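Local coordinates for DNA repair protein RecN (PDB 4ABY) that probably takes part in recombinational repair of damaged DNA as an ATP-binding, SMC-like ATPase, represented here by its head domain, at residues 39-43 and 55-60; 61-67 and 362-368; 68-72 and 367-371; 314-320 and 347-351; 353-359 and 395-399. All blocks are in the same frame, centred on the assembly; numbering follows the deposited sequence.

In the fold
Contact 2 forms the hub: its centre lies about 12 Å from that of contact 1, about 11 Å from those of contacts 3 and 5, and about 14 Å from that of contact 4. Contacts 2 and 4 are parallel strand pairs of one mixed sheet, joined where strand 62-67 meets strand 348-352. Contact 3 continues both segments of contact 2; in each the partners are about 295 residues apart. Contact 1, first along the chain, belongs to the antiparallel sheet. Contact 5 joins the turn after strand 348-352 to the end of helix 387-398, its segments alternating with those of contacts 2 and 3. The predicted ATP-binding loop follows inner strand 62-67.

Contact 1. Residues 39-43 and 55-60; sequences RLSRL and ELELGG
Arg39 and Arg42 both cross from segment 39-43 to segment 55-60, but their first torsions send them to different places. In Arg39, CG stands between the backbone N and the carbonyl carbon (chi1 62°), and the extended chain beyond it lays the guanidinium over Gly59 CA, with CD passing beside Gly60. Arg42 has CG trans to its N (chi1 -171°), and its straight chain runs out to Glu55 and Glu57. The CA of Gly59 lies over one face of the Arg39 guanidinium, near its rim and 3.2 Å from NH1. Glycine suits the place, because a CB there would run into NH1. An alanine in place of Arg39 lacks the whole guanidinium, and a gap would probably open over Gly59 CA.

These ends belong to a beta hairpin, strands 42-48 and 51-57, at the border of an antiparallel sheet. Leu43 and Leu56 are a hydrogen-bonded pair, with Leu43 N to Leu56 O at 3.0 Å and Leu56 N to Leu43 O at 2.9 Å. On the far side of strand 42-48, Ser41 and Arg42 both face Phe105, a classic beta bulge.

Arg42 meets both acids edge-on, close to its own plane: NH2 pairs with Glu55 OE2 at 3.6 Å, and NH1 makes a long salt bridge to Glu57 OE1 at 3.7 Å. The Glu55 carboxylate is turned 56° against the guanidinium, while Arg42 NE makes a salt bridge with Glu44. Away from these charges, Leu58 CD2 packs on Leu40 CG at 4.1 Å, and Leu43 reaches Ile75 and Leu80 of helix 69-83.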
# COMPACT_ATOMS: atom_id res chain seq x y z
N ARG A 39 0.57 11.87 10.25
CA ARG A 39 1.16 11.74 8.92
C ARG A 39 2.67 11.88 8.93
O ARG A 39 3.26 12.28 9.93
CB ARG A 39 0.57 12.78 7.98
CG ARG A 39 0.85 14.21 8.39
CD ARG A 39 0.68 15.16 7.23
NE ARG A 39 0.44 16.53 7.68
CZ ARG A 39 1.41 17.40 7.96
NH1 ARG A 39 2.68 17.06 7.81
NH2 ARG A 39 1.09 18.63 8.37
N LEU A 40 3.29 11.56 7.80
CA LEU A 40 4.70 11.84 7.60
C LEU A 40 4.87 13.33 7.34
O LEU A 40 4.50 13.83 6.27
CB LEU A 40 5.23 11.03 6.41
CG LEU A 40 6.68 11.28 5.98
CD1 LEU A 40 7.65 10.90 7.07
CD2 LEU A 40 6.98 10.51 4.70
N SER A 41 5.40 14.05 8.32
CA SER A 41 5.49 15.50 8.27
C SER A 41 6.69 16.00 7.46
O SER A 41 6.60 17.01 6.76
CB SER A 41 5.58 16.08 9.69
OG SER A 41 4.49 15.65 10.49
N ARG A 42 7.80 15.28 7.57
CA ARG A 42 9.05 15.71 6.97
C ARG A 42 9.85 14.51 6.49
O ARG A 42 9.73 13.41 7.03
CB ARG A 42 9.86 16.52 7.98
CG ARG A 42 11.09 17.21 7.43
CD ARG A 42 11.69 18.15 8.47
NE ARG A 42 13.06 18.54 8.13
CZ ARG A 42 13.37 19.60 7.40
NH1 ARG A 42 12.42 20.39 6.92
NH2 ARG A 42 14.65 19.88 7.14
N LEU A 43 10.66 14.73 5.46
CA LEU A 43 11.45 13.66 4.86
C LEU A 43 12.81 14.20 4.48
O LEU A 43 12.90 15.18 3.74
CB LEU A 43 10.73 13.12 3.62
CG LEU A 43 11.37 11.96 2.85
CD1 LEU A 43 11.56 10.75 3.75
CD2 LEU A 43 10.53 11.62 1.64
N GLU A 55 15.47 18.20 1.79
CA GLU A 55 14.65 18.32 2.99
C GLU A 55 13.26 18.73 2.57
O GLU A 55 13.04 19.84 2.09
CB GLU A 55 15.27 19.33 3.95
CG GLU A 55 16.55 18.82 4.58
CD GLU A 55 17.33 19.90 5.31
OE1 GLU A 55 17.19 21.08 4.92
OE2 GLU A 55 18.08 19.55 6.25
N LEU A 56 12.31 17.82 2.74
CA LEU A 56 10.97 18.05 2.22
C LEU A 56 9.93 18.10 3.32
O LEU A 56 9.66 17.10 3.99
CB LEU A 56 10.60 16.98 1.20
CG LEU A 56 9.19 17.09 0.62
CD1 LEU A 56 9.06 18.32 -0.26
CD2 LEU A 56 8.82 15.83 -0.16
N GLU A 57 9.35 19.28 3.51
CA GLU A 57 8.21 19.42 4.39
C GLU A 57 6.98 19.08 3.57
O GLU A 57 6.44 19.92 2.86
CB GLU A 57 8.10 20.86 4.90
CG GLU A 57 7.40 20.99 6.23
CD GLU A 57 8.38 21.14 7.38
OE1 GLU A 57 9.18 22.10 7.35
OE2 GLU A 57 8.35 20.30 8.30
N LEU A 58 6.55 17.83 3.65
CA LEU A 58 5.33 17.42 2.96
C LEU A 58 4.31 16.97 3.97
O LEU A 58 4.63 16.23 4.90
CB LEU A 58 5.62 16.31 1.95
CG LEU A 58 5.52 14.85 2.39
CD1 LEU A 58 5.57 13.96 1.18
CD2 LEU A 58 6.62 14.47 3.36
N GLY A 59 3.07 17.42 3.81
CA GLY A 59 2.01 16.99 4.70
C GLY A 59 0.66 17.15 4.05
O GLY A 59 0.55 17.80 3.01
N GLY A 60 -0.37 16.55 4.64
CA GLY A 60 -1.73 16.81 4.21
C GLY A 60 -2.54 15.58 3.87
O GLY A 60 -2.60 14.62 4.64

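Contact 2. Residues 61-67 and 362-368; sequences GFCAFTG and AHHHYKV
Phe65 and Tyr366 take nearly the same first torsion (chi1 -67° and -65°), each CG anti to its carbonyl carbon, which brings their rings into an offset stack with centroids 4.8 Å apart and planes 13° from parallel. Tyr366 CB also sits over the Phe65 face, 3.7 Å from CD2, while the tyrosine ring presents its edge to Cys63. This dense part suits flat aromatic rings, the tyrosine hydroxyl making weak hydrogen bonds to Gly59 and Glu57. Across the sheet, Ala64 and Ala362 bring their CB atoms to 3.5 Å, a closeness that small residues permit. Beside them Thr66 OG1 and His365 NE2 are hydrogen-bonded at 2.9 Å in the imidazole plane.

The pairing is a parallel ladder in the mixed sheet of the P-loop NTPase core, with strand 62-67 between 348-352 and 364-373. Its rungs include Tyr366 N to Ala64 O at 2.7 Å and Val368 N to Thr66 O at 2.8 Å, the latter just before Gly67 begins the predicted ATP-binding loop.

Looser, solvent-facing parts lie at the two ends. Exposed His363 accepts Phe62 N at ND1 (2.8 Å), but the donor stands far out of the ring plane. The extended Lys367 chain leads away from strand 62-67 toward Glu392, a weak, long ion pair.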
# COMPACT_ATOMS: atom_id res chain seq x y z
N GLY A 61 -3.20 15.62 2.72
CA GLY A 61 -3.98 14.48 2.28
C GLY A 61 -3.34 13.90 1.04
O GLY A 61 -2.39 13.13 1.13
N PHE A 62 -3.85 14.30 -0.11
CA PHE A 62 -3.34 13.84 -1.39
C PHE A 62 -2.17 14.70 -1.85
O PHE A 62 -2.34 15.86 -2.20
CB PHE A 62 -4.47 13.86 -2.43
CG PHE A 62 -4.06 13.36 -3.78
CD1 PHE A 62 -2.81 12.81 -3.99
CD2 PHE A 62 -4.95 13.43 -4.84
CE1 PHE A 62 -2.45 12.34 -5.23
CE2 PHE A 62 -4.59 12.97 -6.09
CZ PHE A 62 -3.33 12.42 -6.29
N CYS A 63 -0.98 14.11 -1.84
CA CYS A 63 0.22 14.79 -2.30
C CYS A 63 0.65 14.26 -3.65
O CYS A 63 0.93 13.07 -3.79
CB CYS A 63 1.35 14.61 -1.29
SG CYS A 63 0.93 15.18 0.35
N ALA A 64 0.70 15.13 -4.65
CA ALA A 64 1.09 14.71 -5.99
C ALA A 64 2.50 15.17 -6.30
O ALA A 64 2.87 16.31 -6.03
CB ALA A 64 0.12 15.24 -7.02
N PHE A 65 3.29 14.28 -6.88
CA PHE A 65 4.64 14.61 -7.30
C PHE A 65 4.75 14.51 -8.82
O PHE A 65 4.48 13.46 -9.40
CB PHE A 65 5.65 13.72 -6.59
CG PHE A 65 5.72 13.95 -5.12
CD1 PHE A 65 4.69 13.54 -4.29
CD2 PHE A 65 6.80 14.61 -4.55
CE1 PHE A 65 4.75 13.76 -2.92
CE2 PHE A 65 6.86 14.83 -3.19
CZ PHE A 65 5.83 14.40 -2.37
N THR A 66 5.12 15.60 -9.44
CA THR A 66 5.20 15.69 -10.87
C THR A 66 6.51 16.29 -11.26
O THR A 66 7.32 16.54 -10.45
CB THR A 66 4.07 16.49 -11.38
OG1 THR A 66 4.26 17.83 -11.01
CG2 THR A 66 2.89 16.07 -10.74
N GLY A 67 6.72 16.47 -12.54
CA GLY A 67 7.99 16.96 -13.00
C GLY A 67 8.86 15.85 -13.47
O GLY A 67 8.65 15.28 -14.46
N ALA A 362 -4.85 16.91 -6.20
CA ALA A 362 -3.99 16.85 -5.03
C ALA A 362 -4.31 17.98 -4.05
O ALA A 362 -4.71 19.07 -4.45
CB ALA A 362 -2.53 16.90 -5.44
N HIS A 363 -4.13 17.71 -2.76
CA HIS A 363 -4.23 18.76 -1.75
C HIS A 363 -2.95 19.56 -1.77
O HIS A 363 -2.91 20.72 -1.34
CB HIS A 363 -4.43 18.17 -0.36
CG HIS A 363 -5.73 17.45 -0.20
ND1 HIS A 363 -5.93 16.16 -0.63
CD2 HIS A 363 -6.90 17.84 0.36
CE1 HIS A 363 -7.16 15.79 -0.35
NE2 HIS A 363 -7.77 16.79 0.25
N HIS A 364 -1.89 18.93 -2.26
CA HIS A 364 -0.60 19.58 -2.36
C HIS A 364 0.08 19.08 -3.62
O HIS A 364 0.20 17.88 -3.84
CB HIS A 364 0.25 19.27 -1.13
CG HIS A 364 -0.41 19.67 0.16
ND1 HIS A 364 -0.25 20.91 0.72
CD2 HIS A 364 -1.24 18.99 0.98
CE1 HIS A 364 -0.95 20.98 1.84
NE2 HIS A 364 -1.55 19.83 2.02
N HIS A 365 0.49 20.02 -4.47
CA HIS A 365 1.12 19.67 -5.73
C HIS A 365 2.61 20.00 -5.64
O HIS A 365 3.00 21.16 -5.60
CB HIS A 365 0.46 20.43 -6.88
CG HIS A 365 0.92 20.01 -8.24
ND1 HIS A 365 0.08 19.97 -9.33
CD2 HIS A 365 2.14 19.61 -8.68
CE1 HIS A 365 0.76 19.56 -10.38
NE2 HIS A 365 2.01 19.34 -10.02
N TYR A 366 3.42 18.96 -5.60
CA TYR A 366 4.86 19.12 -5.53
C TYR A 366 5.45 18.97 -6.92
O TYR A 366 5.01 18.12 -7.68
CB TYR A 366 5.48 18.10 -4.57
CG TYR A 366 5.04 18.30 -3.14
CD1 TYR A 366 5.74 19.15 -2.29
CD2 TYR A 366 3.93 17.64 -2.63
CE1 TYR A 366 5.35 19.34 -0.99
CE2 TYR A 366 3.53 17.83 -1.33
CZ TYR A 366 4.24 18.68 -0.51
OH TYR A 366 3.84 18.86 0.80
N LYS A 367 6.44 19.79 -7.25
CA LYS A 367 7.13 19.63 -8.52
C LYS A 367 8.57 19.22 -8.28
O LYS A 367 9.30 19.86 -7.53
CB LYS A 367 7.08 20.91 -9.36
CG LYS A 367 7.57 20.69 -10.79
CD LYS A 367 7.59 21.97 -11.60
CE LYS A 367 8.01 21.69 -13.04
NZ LYS A 367 8.08 22.93 -13.87
N VAL A 368 8.97 18.12 -8.91
CA VAL A 368 10.35 17.68 -8.83
C VAL A 368 11.11 18.29 -10.00
O VAL A 368 10.77 18.10 -11.16
CB VAL A 368 10.45 16.14 -8.85
CG1 VAL A 368 11.90 15.72 -8.73
CG2 VAL A 368 9.63 15.54 -7.73

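Contact 3. Residues 68-72 and 367-371; sequences ETGAG and KVEKQ
Glu68 N donates to Val368 O at 3.0 Å with an N-H...O angle of 149°, the donor tilted out of the carbonyl plane. This bond ties the junction between strand 62-67 and helix 69-83 to strand 364-373. Glu68 occupies the N-cap position, and its own carbonyl O receives Gly72 N at 3.0 Å, so the chain leaves the strand pairing and enters the helix within one residue. The segment belongs to the predicted ATP-binding P-loop (Walker A motif).

Val368 fits under this first turn with both branches: CG1 touches Ala71 CB at 3.5 Å and CG2 approaches Gly72 CA at 4.0 Å. Alanine suits position 71 because the valine comes so near; Gly72 is a glycine of the Walker A pattern, where a CB would be crowded by Thr69 O. The Glu68 chain, bent at chi2 (71°), crosses Lys370 at about a right angle and brings OE2 to Lys370 NZ at 3.3 Å, a salt bridge with a weak hydrogen bond. With an alanine at Glu68, the Lys370 ammonium is likely to lose its acidic mate and become freer to swing.

Strand 376-383 flanks the contact: Ala71 also touches Ser379, Val368 touches Val381, and Glu369 is held by Arg382, leaving helix 69-83 seated against two neighbouring strands.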
# COMPACT_ATOMS: atom_id res chain seq x y z
N GLU A 68 9.92 15.64 -12.69
CA GLU A 68 10.84 14.55 -12.95
C GLU A 68 10.27 13.41 -12.15
O GLU A 68 10.50 13.28 -10.95
CB GLU A 68 12.24 14.90 -12.46
CG GLU A 68 13.32 14.82 -13.53
CD GLU A 68 13.20 15.93 -14.56
OE1 GLU A 68 13.03 17.10 -14.16
OE2 GLU A 68 13.28 15.62 -15.77
N THR A 69 9.50 12.58 -12.84
CA THR A 69 8.82 11.45 -12.23
C THR A 69 9.70 10.33 -11.67
O THR A 69 9.43 9.81 -10.59
CB THR A 69 7.80 10.82 -13.21
OG1 THR A 69 8.30 10.92 -14.55
CG2 THR A 69 6.46 11.52 -13.12
N GLY A 70 10.76 10.00 -12.39
CA GLY A 70 11.70 8.99 -11.91
C GLY A 70 12.33 9.46 -10.62
O GLY A 70 12.52 8.68 -9.69
N ALA A 71 12.67 10.75 -10.58
CA ALA A 71 13.24 11.35 -9.38
C ALA A 71 12.24 11.30 -8.24
O ALA A 71 12.60 11.04 -7.09
CB ALA A 71 13.65 12.79 -9.66
N GLY A 72 10.98 11.54 -8.57
CA GLY A 72 9.91 11.51 -7.59
C GLY A 72 9.76 10.13 -6.98
O GLY A 72 9.52 9.98 -5.78
N LYS A 367 6.44 19.79 -7.25
CA LYS A 367 7.13 19.63 -8.52
C LYS A 367 8.57 19.22 -8.28
O LYS A 367 9.30 19.86 -7.53
CB LYS A 367 7.08 20.91 -9.36
CG LYS A 367 7.57 20.69 -10.79
CD LYS A 367 7.59 21.97 -11.60
CE LYS A 367 8.01 21.69 -13.04
NZ LYS A 367 8.08 22.93 -13.87
N VAL A 368 8.97 18.12 -8.91
CA VAL A 368 10.35 17.68 -8.83
C VAL A 368 11.11 18.29 -10.00
O VAL A 368 10.77 18.10 -11.16
CB VAL A 368 10.45 16.14 -8.85
CG1 VAL A 368 11.90 15.72 -8.73
CG2 VAL A 368 9.63 15.54 -7.73
N GLU A 369 12.15 19.05 -9.66
CA GLU A 369 12.91 19.81 -10.64
C GLU A 369 14.38 19.45 -10.67
O GLU A 369 14.84 18.63 -9.89
CB GLU A 369 12.76 21.31 -10.38
CG GLU A 369 11.48 21.89 -10.90
CD GLU A 369 11.26 23.31 -10.43
OE1 GLU A 369 11.78 23.65 -9.34
OE2 GLU A 369 10.58 24.08 -11.14
N LYS A 370 15.10 20.10 -11.56
CA LYS A 370 16.49 19.76 -11.82
C LYS A 370 17.36 21.00 -11.68
O LYS A 370 17.03 22.07 -12.20
CB LYS A 370 16.61 19.18 -13.22
CG LYS A 370 17.83 18.32 -13.46
CD LYS A 370 17.51 17.18 -14.42
CE LYS A 370 16.77 17.68 -15.65
NZ LYS A 370 16.36 16.55 -16.54
N GLN A 371 18.47 20.87 -10.97
CA GLN A 371 19.40 21.98 -10.82
C GLN A 371 20.84 21.50 -10.85
O GLN A 371 21.14 20.40 -10.40
CB GLN A 371 19.14 22.73 -9.52
CG GLN A 371 17.87 23.56 -9.55
CD GLN A 371 18.03 24.86 -8.78
OE1 GLN A 371 17.97 24.87 -7.55
NE2 GLN A 371 18.24 25.95 -9.50

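Contact 4. Residues 314-320 and 347-351; sequences ADTPSVV and RQVLV
Ala314 opens the contact by packing its CB against Arg347 CD at 3.5 Å, while its carbonyl carbon lies over the centre of the guanidinium, on one face. A small methyl suits this place, since the arginine passes close by. Thr316 turns its side chain away but offers its carbonyl: Arg347 NE donates to Thr316 O at 2.9 Å from well above the carbonyl plane (53° out). A bend at chi2 (92°) folds the arginine back along the loop to make this bond. Thr316 OG1 meanwhile binds Ser318 O at 2.8 Å and Thr150, bracing the loop before the strand.

At Pro317 the ladder begins, with Gln348 N to Pro317 O at 2.9 Å. Ser318 OG then donates to Gln348 OE1 at 2.7 Å, in the carbonyl plane of the amide; the same oxygen also takes Leu40 N, so two donors grip a buried acceptor. Val319 N binds Gln348 O, and Leu350 N returns to Val319 O at 2.8 Å. Val320 ends the walk, its CG2 meeting Leu350 CD1 at 3.8 Å as the two branched side chains cross. The apolar run of strand 318-321 is consistent with the Walker B strand of ABC-type ATPases.

The strands are the two arms of a beta-alpha-beta unit. Its helix 330-343 packs on Val349, helix 69-83 covers Val320 and Leu350 on the other face, and strands 149-152 and 62-67 flank the pair.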
# COMPACT_ATOMS: atom_id res chain seq x y z
N ALA A 314 -7.81 2.09 4.57
CA ALA A 314 -6.39 1.85 4.74
C ALA A 314 -6.09 1.60 6.22
O ALA A 314 -6.84 2.04 7.09
CB ALA A 314 -5.58 3.04 4.23
N ASP A 315 -4.99 0.90 6.49
CA ASP A 315 -4.64 0.54 7.86
C ASP A 315 -3.44 1.34 8.39
O ASP A 315 -2.92 1.04 9.46
CB ASP A 315 -4.39 -0.97 8.00
CG ASP A 315 -3.44 -1.51 6.95
OD1 ASP A 315 -3.45 -1.02 5.80
OD2 ASP A 315 -2.68 -2.46 7.27
N THR A 316 -3.03 2.34 7.63
CA THR A 316 -1.91 3.20 8.01
C THR A 316 -2.21 4.65 7.65
O THR A 316 -2.92 4.92 6.68
CB THR A 316 -0.61 2.76 7.33
OG1 THR A 316 -0.76 2.86 5.90
CG2 THR A 316 -0.26 1.33 7.70
N PRO A 317 -1.65 5.60 8.42
CA PRO A 317 -1.87 7.03 8.20
C PRO A 317 -1.40 7.49 6.82
O PRO A 317 -1.97 8.44 6.28
CB PRO A 317 -1.02 7.69 9.29
CG PRO A 317 -0.08 6.64 9.76
CD PRO A 317 -0.80 5.35 9.60
N SER A 318 -0.38 6.84 6.29
CA SER A 318 0.20 7.21 4.99
C SER A 318 0.24 6.01 4.06
O SER A 318 0.57 4.91 4.48
CB SER A 318 1.61 7.76 5.17
OG SER A 318 1.61 8.89 6.04
N VAL A 319 -0.10 6.25 2.80
CA VAL A 319 -0.09 5.20 1.78
C VAL A 319 0.59 5.70 0.49
O VAL A 319 0.47 6.87 0.14
CB VAL A 319 -1.51 4.72 1.45
CG1 VAL A 319 -1.46 3.56 0.46
CG2 VAL A 319 -2.24 4.32 2.72
N VAL A 320 1.32 4.81 -0.16
CA VAL A 320 2.03 5.16 -1.38
C VAL A 320 1.67 4.25 -2.54
O VAL A 320 1.70 3.02 -2.42
CB VAL A 320 3.56 5.14 -1.18
CG1 VAL A 320 4.27 5.32 -2.51
CG2 VAL A 320 3.98 6.21 -0.19
N ARG A 347 -6.63 9.90 4.90
CA ARG A 347 -5.23 9.49 4.85
C ARG A 347 -4.35 10.48 4.14
O ARG A 347 -4.84 11.44 3.55
CB ARG A 347 -5.09 8.16 4.11
CG ARG A 347 -4.73 6.98 5.00
CD ARG A 347 -5.97 6.25 5.47
NE ARG A 347 -5.72 5.56 6.73
CZ ARG A 347 -6.68 5.04 7.47
NH1 ARG A 347 -7.93 5.15 7.05
NH2 ARG A 347 -6.42 4.42 8.61
N GLN A 348 -3.04 10.25 4.23
CA GLN A 348 -2.07 10.95 3.41
C GLN A 348 -1.69 9.97 2.32
O GLN A 348 -1.10 8.92 2.60
CB GLN A 348 -0.84 11.31 4.24
CG GLN A 348 0.24 12.08 3.49
CD GLN A 348 1.49 12.29 4.32
OE1 GLN A 348 1.89 11.42 5.10
NE2 GLN A 348 2.11 13.45 4.17
N VAL A 349 -2.04 10.29 1.08
CA VAL A 349 -1.69 9.43 -0.05
C VAL A 349 -0.63 10.11 -0.90
O VAL A 349 -0.76 11.28 -1.27
CB VAL A 349 -2.93 9.05 -0.89
CG1 VAL A 349 -4.21 9.30 -0.11
CG2 VAL A 349 -2.96 9.81 -2.19
N LEU A 350 0.44 9.38 -1.17
CA LEU A 350 1.57 9.92 -1.91
C LEU A 350 1.71 9.21 -3.25
O LEU A 350 2.01 8.02 -3.30
CB LEU A 350 2.84 9.74 -1.08
CG LEU A 350 2.82 10.36 0.32
CD1 LEU A 350 3.82 9.68 1.24
CD2 LEU A 350 3.10 11.85 0.24
N VAL A 351 1.48 9.95 -4.33
CA VAL A 351 1.63 9.38 -5.66
C VAL A 351 2.51 10.25 -6.55
O VAL A 351 2.52 11.47 -6.42
CB VAL A 351 0.26 9.17 -6.35
CG1 VAL A 351 -0.79 8.74 -5.35
CG2 VAL A 351 -0.17 10.44 -7.06

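Contact 5. Residues 353-359 and 395-399; sequences THLAQIA and RMLSG
Met396, present as selenomethionine, lies along segment 353-359 and touches it with successive parts of its chain. Met396 CB meets Ala356 CB at 3.9 Å, and SE rests against Ala359 CB at 3.9 Å. Met396 CE ends on the backbone, 3.5 Å from His354 C. The chain runs straight through chi2 (172°) and then bends at chi3 (76°), which turns the methyl in over the peptide after His354. A long, flexible, apolar side chain suits this path, and the two alanines, one turn of helix apart, let it come close.

Leu397 approaches the same short helix beside Met396. Its CD2 branch presses on Ala356 CB at 3.5 Å, so that this one methyl is touched by both Met396 and Leu397 of helix 387-398. Within segment 353-359, Leu397 CD2 also approaches Gln357 NE2 at 3.9 Å; the glutamine chain, bent at its second torsion, lies obliquely across the leucine. No hydrogen bond joins the two segments, and Leu412 of helix 403-413 adds a further apolar wall to Ala356 and Leu397.

The backbone under the Met396 methyl is held by an ST turn and by Asp325. Thr353 OG1 accepts Leu355 N at 3.1 Å with an angle of 163°, leading into helix 356-359, and Asp325 bonds both this hydroxyl and His354 N. The side chains of His354 and Thr69, of the predicted ATP-binding loop, are about 4 Å apart at their nearest atoms, on the CB side of the histidine. A Thr-His pair placed just after a core strand is consistent with the H-loop, or switch histidine, of ABC-type ATPases.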
# COMPACT_ATOMS: atom_id res chain seq x y z
N THR A 353 2.96 11.16 -10.49
CA THR A 353 2.08 11.07 -11.65
C THR A 353 2.54 11.94 -12.82
O THR A 353 3.22 12.95 -12.62
CB THR A 353 0.63 11.43 -11.28
OG1 THR A 353 -0.22 11.25 -12.41
CG2 THR A 353 0.55 12.87 -10.81
N HIS A 354 2.16 11.54 -14.03
CA HIS A 354 2.43 12.33 -15.23
C HIS A 354 1.14 12.80 -15.89
O HIS A 354 1.16 13.46 -16.92
CB HIS A 354 3.29 11.55 -16.23
CG HIS A 354 2.71 10.22 -16.61
ND1 HIS A 354 2.93 9.08 -15.87
CD2 HIS A 354 1.93 9.85 -17.65
CE1 HIS A 354 2.31 8.06 -16.44
NE2 HIS A 354 1.69 8.50 -17.52
N LEU A 355 0.02 12.46 -15.27
CA LEU A 355 -1.31 12.80 -15.78
C LEU A 355 -1.89 14.00 -15.05
O LEU A 355 -2.02 13.98 -13.83
CB LEU A 355 -2.25 11.61 -15.64
CG LEU A 355 -1.91 10.35 -16.44
CD1 LEU A 355 -2.85 9.21 -16.08
CD2 LEU A 355 -1.97 10.65 -17.93
N ALA A 356 -2.26 15.03 -15.80
CA ALA A 356 -2.82 16.24 -15.20
C ALA A 356 -4.10 15.95 -14.43
O ALA A 356 -4.41 16.63 -13.46
CB ALA A 356 -3.07 17.29 -16.27
N GLN A 357 -4.85 14.93 -14.87
CA GLN A 357 -6.09 14.56 -14.19
C GLN A 357 -5.83 14.23 -12.73
O GLN A 357 -6.56 14.67 -11.84
CB GLN A 357 -6.75 13.37 -14.88
CG GLN A 357 -7.30 13.68 -16.26
CD GLN A 357 -6.24 13.69 -17.33
OE1 GLN A 357 -5.30 12.89 -17.30
NE2 GLN A 357 -6.38 14.60 -18.29
N ILE A 358 -4.77 13.47 -12.49
CA ILE A 358 -4.44 13.05 -11.14
C ILE A 358 -3.85 14.19 -10.32
O ILE A 358 -4.25 14.41 -9.17
CB ILE A 358 -3.48 11.86 -11.16
CG1 ILE A 358 -4.11 10.70 -11.93
CG2 ILE A 358 -3.11 11.44 -9.74
CD1 ILE A 358 -3.24 9.47 -12.03
N ALA A 359 -2.91 14.93 -10.90
CA ALA A 359 -2.25 16.03 -10.21
C ALA A 359 -3.26 17.07 -9.72
O ALA A 359 -3.16 17.55 -8.59
CB ALA A 359 -1.22 16.68 -11.11
N ARG A 395 0.78 22.69 -18.52
CA ARG A 395 1.99 22.07 -19.11
C ARG A 395 1.86 20.55 -19.21
O ARG A 395 2.40 19.95 -20.13
CB ARG A 395 3.27 22.40 -18.32
CG ARG A 395 4.45 21.45 -18.66
CD ARG A 395 5.70 21.63 -17.77
NE ARG A 395 5.81 20.66 -16.68
CZ ARG A 395 5.83 19.34 -16.84
NH1 ARG A 395 5.72 18.80 -18.05
NH2 ARG A 395 5.95 18.53 -15.79
N MSE A 396 1.17 19.93 -18.25
CA MSE A 396 1.09 18.47 -18.26
C MSE A 396 0.13 17.96 -19.34
O MSE A 396 0.32 16.87 -19.90
CB MSE A 396 0.74 17.90 -16.87
CG MSE A 396 1.77 18.18 -15.78
SE MSE A 396 1.18 17.66 -14.01
CE MSE A 396 1.39 15.75 -14.10
N LEU A 397 -0.89 18.75 -19.64
CA LEU A 397 -1.82 18.46 -20.73
C LEU A 397 -1.20 18.83 -22.08
O LEU A 397 -0.90 17.96 -22.91
CB LEU A 397 -3.11 19.26 -20.55
CG LEU A 397 -3.87 19.21 -19.22
CD1 LEU A 397 -4.67 20.46 -18.96
CD2 LEU A 397 -4.78 18.01 -19.18
N SER A 398 -0.94 20.11 -22.25
CA SER A 398 -0.39 20.66 -23.47
C SER A 398 1.10 20.86 -23.50
O SER A 398 1.60 21.40 -24.43
CB SER A 398 -1.00 22.01 -23.69
OG SER A 398 -1.10 22.67 -22.47
N GLY A 399 1.82 20.48 -22.48
CA GLY A 399 3.23 20.73 -22.59
C GLY A 399 3.47 22.18 -22.92
O GLY A 399 4.11 22.49 -23.89